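Mec-8 protein (PDB 6DG0) probably binds RNA as a nuclear splicing factor, its C-terminal RNA recognition motif being held here with a short DNA strand of sequence AGCACA. Local coordinates at residues 68-72 against 73-77; 16-19 against 20-23. The protein carries 2 engineered substitutions. All blocks are in the same frame, centred on the assembly; numbering follows the deposited sequence.

Contact 1: residues 68-72 against 73-77; sequences ANDRG and GLRIE. With nucleotides of chain D.
Asp-70 and Arg-75 face each other where the loop before the last strand of the RNA recognition motif turns onto the sheet that carries the bound DNA. Traced outward, Arg-75 has its CB already near O6 of DG2 of chain D, 3.5 Å away. CD passes N6 of DA1 of chain D, and the bend at chi3 (-53°) turns the guanidinium so that its edge meets the guanine. NE donates to O6 of DG2 at 3.0 Å and NH2 to N7 of DG2 at 2.9 Å, a two-bond reading of that base's Hoogsteen edge. Adenine DA1 covers one guanidinium face, its C6 3.2 Å above the plane and over its centre. Asp-70 approaches NH1 obliquely with OD2, in a salt bridge that is long at 3.8 Å and tentative because Asp-70 has a second conformer. Further along the strand, Glu-77 OE2 accepts from N1 and N2 on the Watson-Crick edge of DG2; Glu-77 OE1 accepts from N4 of DC3 of chain D. One water links NH1 to the loop backbone: it accepts from Arg-75 NH1 and donates to Arg-71 O and to Gly-73 O, the last at 3.0 Å.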
loop_
_atom_site.group_PDB
_atom_site.type_symbol
_atom_site.label_atom_id
_atom_site.label_comp_id
_atom_site.label_asym_id
_atom_site.label_seq_id
_atom_site.Cartn_x
_atom_site.Cartn_y
_atom_site.Cartn_z
ATOM N N ALA A 68 2.489 6.988 -9.692
ATOM C CA ALA A 68 3.766 6.276 -9.839
ATOM C C ALA A 68 4.919 7.080 -10.456
ATOM O O ALA A 68 4.708 8.166 -11.000
ATOM C CB ALA A 68 3.543 5.025 -10.672
ATOM N N ASN A 69 6.138 6.537 -10.371
ATOM C CA ASN A 69 7.281 7.116 -11.086
ATOM C C ASN A 69 7.592 6.244 -12.312
ATOM O O ASN A 69 7.510 6.720 -13.433
ATOM C CB ASN A 69 8.512 7.311 -10.174
ATOM C CG ASN A 69 8.714 6.179 -9.201
ATOM O OD1 ASN A 69 8.890 5.028 -9.596
ATOM N ND2 ASN A 69 8.627 6.489 -7.920
ATOM N N ASP A 70 7.965 4.979 -12.093
ATOM C CA ASP A 70 8.395 4.088 -13.175
ATOM C C ASP A 70 7.190 3.507 -13.935
ATOM O O ASP A 70 6.045 3.648 -13.498
ATOM C CB ASP A 70 9.272 2.951 -12.637
ATOM C CG ASP A 70 10.549 3.455 -12.002
ATOM O OD1 ASP A 70 10.912 4.627 -12.239
ATOM O OD2 ASP A 70 11.201 2.680 -11.275
ATOM N N ARG A 71 7.452 2.882 -15.082
ATOM C CA ARG A 71 6.407 2.214 -15.865
ATOM C C ARG A 71 6.057 0.893 -15.195
ATOM O O ARG A 71 6.903 0.287 -14.544
ATOM C CB ARG A 71 6.876 1.955 -17.300
ATOM C CG ARG A 71 6.363 2.935 -18.338
ATOM C CD ARG A 71 7.404 3.175 -19.430
ATOM N NE ARG A 71 7.382 2.132 -20.455
ATOM C CZ ARG A 71 8.313 1.987 -21.394
ATOM N NH1 ARG A 71 8.214 1.011 -22.288
ATOM N NH2 ARG A 71 9.341 2.821 -21.445
ATOM N N GLY A 72 4.825 0.427 -15.346
ATOM C CA GLY A 72 4.446 -0.769 -14.620
ATOM C C GLY A 72 3.362 -0.517 -13.593
ATOM O O GLY A 72 2.623 -1.433 -13.231
ATOM N N GLY A 73 3.275 0.717 -13.108
ATOM C CA GLY A 73 2.276 1.064 -12.116
ATOM C C GLY A 73 2.783 0.662 -10.750
ATOM O O GLY A 73 3.972 0.404 -10.588
ATOM N N LEU A 74 1.886 0.575 -9.777
ATOM C CA LEU A 74 2.283 0.279 -8.405
ATOM C C LEU A 74 2.888 -1.115 -8.265
ATOM O O LEU A 74 2.374 -2.081 -8.826
ATOM C CB LEU A 74 1.080 0.409 -7.471
ATOM C CG LEU A 74 0.516 1.812 -7.241
ATOM C CD1 LEU A 74 -0.593 1.768 -6.202
ATOM C CD2 LEU A 74 1.612 2.792 -6.837
ATOM N N ARG A 75 3.981 -1.214 -7.514
ATOM C CA ARG A 75 4.577 -2.512 -7.218
ATOM C C ARG A 75 4.333 -2.867 -5.756
ATOM O O ARG A 75 4.838 -2.206 -4.847
ATOM C CB ARG A 75 6.076 -2.525 -7.533
ATOM C CG ARG A 75 6.399 -2.370 -9.011
ATOM C CD ARG A 75 7.897 -2.449 -9.284
ATOM N NE ARG A 75 8.677 -1.516 -8.474
ATOM C CZ ARG A 75 8.995 -0.282 -8.853
ATOM N NH1 ARG A 75 8.607 0.173 -10.037
ATOM N NH2 ARG A 75 9.716 0.493 -8.056
ATOM N N ILE A 76 3.553 -3.922 -5.540
ATOM C CA ILE A 76 3.141 -4.309 -4.199
ATOM C C ILE A 76 3.670 -5.679 -3.783
ATOM O O ILE A 76 3.597 -6.644 -4.545
ATOM C CB ILE A 76 1.604 -4.321 -4.078
ATOM C CG1 ILE A 76 1.013 -3.020 -4.627
ATOM C CG2 ILE A 76 1.177 -4.546 -2.633
ATOM C CD1 ILE A 76 -0.499 -2.947 -4.530
ATOM N N GLU A 77 4.201 -5.750 -2.566
ATOM C CA GLU A 77 4.652 -7.007 -1.979
ATOM C C GLU A 77 4.059 -7.170 -0.588
ATOM O O GLU A 77 3.533 -6.216 -0.016
ATOM C CB GLU A 77 6.177 -7.060 -1.891
ATOM C CG GLU A 77 6.908 -6.798 -3.189
ATOM C CD GLU A 77 8.408 -6.720 -2.992
ATOM O OE1 GLU A 77 8.870 -6.899 -1.842
ATOM O OE2 GLU A 77 9.127 -6.475 -3.983
ATOM P P DG D 2 16.062 -5.234 -2.811
ATOM O OP1 DG D 2 17.423 -5.287 -2.234
ATOM O OP2 DG D 2 15.075 -6.285 -2.479
ATOM O "O5'" DG D 2 15.454 -3.807 -2.433
ATOM C "C5'" DG D 2 16.300 -2.664 -2.446
ATOM C "C4'" DG D 2 15.488 -1.399 -2.286
ATOM O "O4'" DG D 2 14.778 -1.145 -3.503
ATOM C "C3'" DG D 2 14.409 -1.470 -1.224
ATOM O "O3'" DG D 2 14.952 -1.115 0.048
ATOM C "C2'" DG D 2 13.378 -0.441 -1.712
ATOM C "C1'" DG D 2 13.658 -0.339 -3.222
ATOM N N9 DG D 2 12.552 -0.780 -4.074
ATOM C C8 DG D 2 11.999 -0.089 -5.124
ATOM N N7 DG D 2 11.031 -0.730 -5.717
ATOM C C5 DG D 2 10.939 -1.928 -5.025
ATOM C C6 DG D 2 10.065 -3.026 -5.217
ATOM O O6 DG D 2 9.174 -3.157 -6.067
ATOM N N1 DG D 2 10.304 -4.041 -4.295
ATOM C C2 DG D 2 11.264 -4.002 -3.312
ATOM N N2 DG D 2 11.345 -5.078 -2.516
ATOM N N3 DG D 2 12.090 -2.980 -3.121
ATOM C C4 DG D 2 11.870 -1.980 -4.010
ATOM O "O5'" DA D 1 13.922 -7.267 -7.062
ATOM C "C5'" DA D 1 15.110 -6.731 -7.635
ATOM C "C4'" DA D 1 15.785 -5.739 -6.696
ATOM O "O4'" DA D 1 15.628 -4.403 -7.214
ATOM C "C3'" DA D 1 15.233 -5.676 -5.285
ATOM O "O3'" DA D 1 16.250 -5.184 -4.407
ATOM C "C2'" DA D 1 14.070 -4.687 -5.440
ATOM C "C1'" DA D 1 14.560 -3.749 -6.555
ATOM N N9 DA D 1 13.551 -3.481 -7.579
ATOM C C8 DA D 1 12.735 -4.399 -8.183
ATOM N N7 DA D 1 11.945 -3.887 -9.095
ATOM C C5 DA D 1 12.277 -2.544 -9.106
ATOM C C6 DA D 1 11.796 -1.458 -9.863
ATOM N N6 DA D 1 10.840 -1.575 -10.789
ATOM N N1 DA D 1 12.336 -0.244 -9.628
ATOM C C2 DA D 1 13.295 -0.133 -8.702
ATOM N N3 DA D 1 13.830 -1.081 -7.931
ATOM C C4 DA D 1 13.272 -2.276 -8.185
ATOM P P DC D 3 14.508 -1.920 1.368
ATOM O OP1 DC D 3 15.246 -1.347 2.514
ATOM O OP2 DC D 3 14.622 -3.364 1.066
ATOM O "O5'" DC D 3 12.952 -1.581 1.530
ATOM C "C5'" DC D 3 12.540 -0.270 1.917
ATOM C "C4'" DC D 3 11.688 -0.310 3.178
ATOM O "O4'" DC D 3 10.498 -1.104 2.931
ATOM C "C3'" DC D 3 12.351 -0.933 4.403
ATOM O "O3'" DC D 3 11.872 -0.299 5.581
ATOM C "C2'" DC D 3 11.893 -2.384 4.329
ATOM C "C1'" DC D 3 10.480 -2.232 3.783
ATOM N N1 DC D 3 10.024 -3.408 2.993
ATOM C C2 DC D 3 9.186 -4.355 3.588
ATOM O O2 DC D 3 8.839 -4.198 4.765
ATOM N N3 DC D 3 8.778 -5.421 2.857
ATOM C C4 DC D 3 9.176 -5.555 1.590
ATOM N N4 DC D 3 8.747 -6.623 0.911
ATOM C C5 DC D 3 10.033 -4.601 0.967
ATOM C C6 DC D 3 10.429 -3.554 1.698
HETATM O O HOH W 1 3.664 3.311 -13.995
HETATM O O HOH W 2 6.533 -0.611 -11.828
#

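Contact 2: residues 16-19 against 20-23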
loop_
_atom_site.group_PDB
_atom_site.type_symbol
_atom_site.label_atom_id
_atom_site.label_comp_id
_atom_site.label_asym_id
_atom_site.label_seq_id
_atom_site.Cartn_x
_atom_site.Cartn_y
_atom_site.Cartn_z
ATOM N N ASN A 16 -0.760 12.293 -2.296
ATOM C CA ASN A 16 -1.396 12.492 -0.996
ATOM C C ASN A 16 -1.658 11.210 -0.218
ATOM O O ASN A 16 -1.720 10.121 -0.791
ATOM C CB ASN A 16 -2.716 13.245 -1.168
ATOM C CG ASN A 16 -2.513 14.721 -1.403
ATOM O OD1 ASN A 16 -3.094 15.300 -2.316
ATOM N ND2 ASN A 16 -1.683 15.342 -0.574
ATOM N N GLU A 17 -1.785 11.347 1.097
ATOM C CA GLU A 17 -2.127 10.219 1.950
ATOM C C GLU A 17 -3.597 9.876 1.722
ATOM O O GLU A 17 -3.979 8.705 1.705
ATOM C CB GLU A 17 -1.884 10.548 3.423
ATOM C CG GLU A 17 -2.066 9.364 4.352
ATOM C CD GLU A 17 -1.556 9.632 5.755
ATOM O OE1 GLU A 17 -1.066 10.753 6.013
ATOM O OE2 GLU A 17 -1.658 8.720 6.603
ATOM N N ASP A 18 -4.413 10.913 1.550
ATOM C CA ASP A 18 -5.834 10.747 1.254
ATOM C C ASP A 18 -6.057 10.104 -0.109
ATOM O O ASP A 18 -6.936 9.257 -0.265
ATOM C CB ASP A 18 -6.558 12.094 1.305
ATOM C CG ASP A 18 -6.870 12.538 2.720
ATOM O OD1 ASP A 18 -6.941 11.672 3.618
ATOM O OD2 ASP A 18 -7.050 13.756 2.932
ATOM N N THR A 19 -5.256 10.512 -1.090
ATOM C CA THR A 19 -5.336 9.947 -2.432
ATOM C C THR A 19 -5.053 8.455 -2.404
ATOM O O THR A 19 -5.791 7.658 -2.984
ATOM C CB THR A 19 -4.337 10.620 -3.392
ATOM O OG1 THR A 19 -4.608 12.024 -3.464
ATOM C CG2 THR A 19 -4.426 10.009 -4.782
ATOM N N LEU A 20 -3.977 8.091 -1.719
ATOM C CA LEU A 20 -3.557 6.702 -1.624
ATOM C C LEU A 20 -4.568 5.883 -0.832
ATOM O O LEU A 20 -4.814 4.716 -1.138
ATOM C CB LEU A 20 -2.177 6.606 -0.981
ATOM C CG LEU A 20 -1.462 5.273 -1.186
ATOM C CD1 LEU A 20 -1.322 4.974 -2.670
ATOM C CD2 LEU A 20 -0.108 5.307 -0.511
ATOM N N ARG A 21 -5.134 6.501 0.201
ATOM C CA ARG A 21 -6.175 5.869 1.001
ATOM C C ARG A 21 -7.386 5.534 0.138
ATOM O O ARG A 21 -7.954 4.453 0.258
ATOM C CB ARG A 21 -6.574 6.768 2.173
ATOM C CG ARG A 21 -7.639 6.176 3.084
ATOM C CD ARG A 21 -7.879 7.052 4.305
ATOM N NE ARG A 21 -6.663 7.210 5.099
ATOM C CZ ARG A 21 -5.919 8.311 5.136
ATOM N NH1 ARG A 21 -6.259 9.374 4.420
ATOM N NH2 ARG A 21 -4.829 8.344 5.892
ATOM N N GLY A 22 -7.768 6.458 -0.737
ATOM C CA GLY A 22 -8.863 6.227 -1.665
ATOM C C GLY A 22 -8.659 5.006 -2.545
ATOM O O GLY A 22 -9.619 4.340 -2.929
ATOM N N VAL A 23 -7.403 4.713 -2.873
ATOM C CA VAL A 23 -7.075 3.545 -3.685
ATOM C C VAL A 23 -7.302 2.227 -2.948
ATOM O O VAL A 23 -7.952 1.317 -3.464
ATOM C CB VAL A 23 -5.601 3.590 -4.151
ATOM C CG1 VAL A 23 -5.215 2.295 -4.855
ATOM C CG2 VAL A 23 -5.359 4.788 -5.051
#
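The first turns of helix 17-24, the first helix of the RNA recognition motif, carry a small salt-bridge network in which Arg-21 reaches back to both Glu-17 and Asp-18. The arginine leaves the backbone extended (chi1 -179°) and bends at chi3, which brings the guanidinium back over the start of the helix. Glu-17 meets it from one turn earlier: its chain is extended beyond CG, OE2 stands 3.3 Å from Arg-21 NH2, and its CG methylene lies equally close to that NH2. The two side chains run at a slant to one another, the carboxylate plane turned 36° from the guanidinium. Asp-18 comes alongside instead, pointing the same way as the arginine, and sets OD1 against Arg-21 NH1 near the guanidinium plane. That 2.5 Å separation is suspiciously short, so its exact value is doubtful; the planes are steeply inclined, 69° apart. Each acid thus takes a different terminal nitrogen, which should limit rotation of the guanidinium. Glu-17 O lies 3.5 Å above one guanidinium face, offset toward the rim, while also accepting from Arg-21 N at 2.9 Å.

The other i to i+4 backbone bonds are in place: Leu-20 N to Asn-16 O, Gly-22 N to Asp-18 O at 3.0 Å, and a weak one from Val-23 N to Thr-19 O at 3.4 Å. Asn-16 holds the N-cap position, though its side chain makes no capping bond. Leu-20 is the buried member, packing on Leu-33 of strand 30-37, and Arg-21 also touches Phe-30. The acid-base pairs are classic i to i+3 and i to i+4 intrahelical salt bridges, with the acids toward the N-terminal end; the helix itself lays Leu-20 on the sheet of the beta-alpha-beta-beta-alpha-beta fold.

From the N terminus, the chain first runs through strand 4-11 and then enters contact 2, which is formed within one helix and closes no long loop. It goes on through strands 30-37 and 42-48 and helix 51-61 before contact 1, again local, where loop 68-72 feeds the edge strand 75-78. The two are in series, neither nested nor crossed, with centres 15 Å apart and no touch between them. Contact 2 belongs to the helix packed on strand 30-37, at one edge of the sheet; contact 1 belongs to the other edge, beside strand 4-11. Contact 1 meets the DNA directly, whereas contact 2 stays about 11 Å from it at the nearest atom.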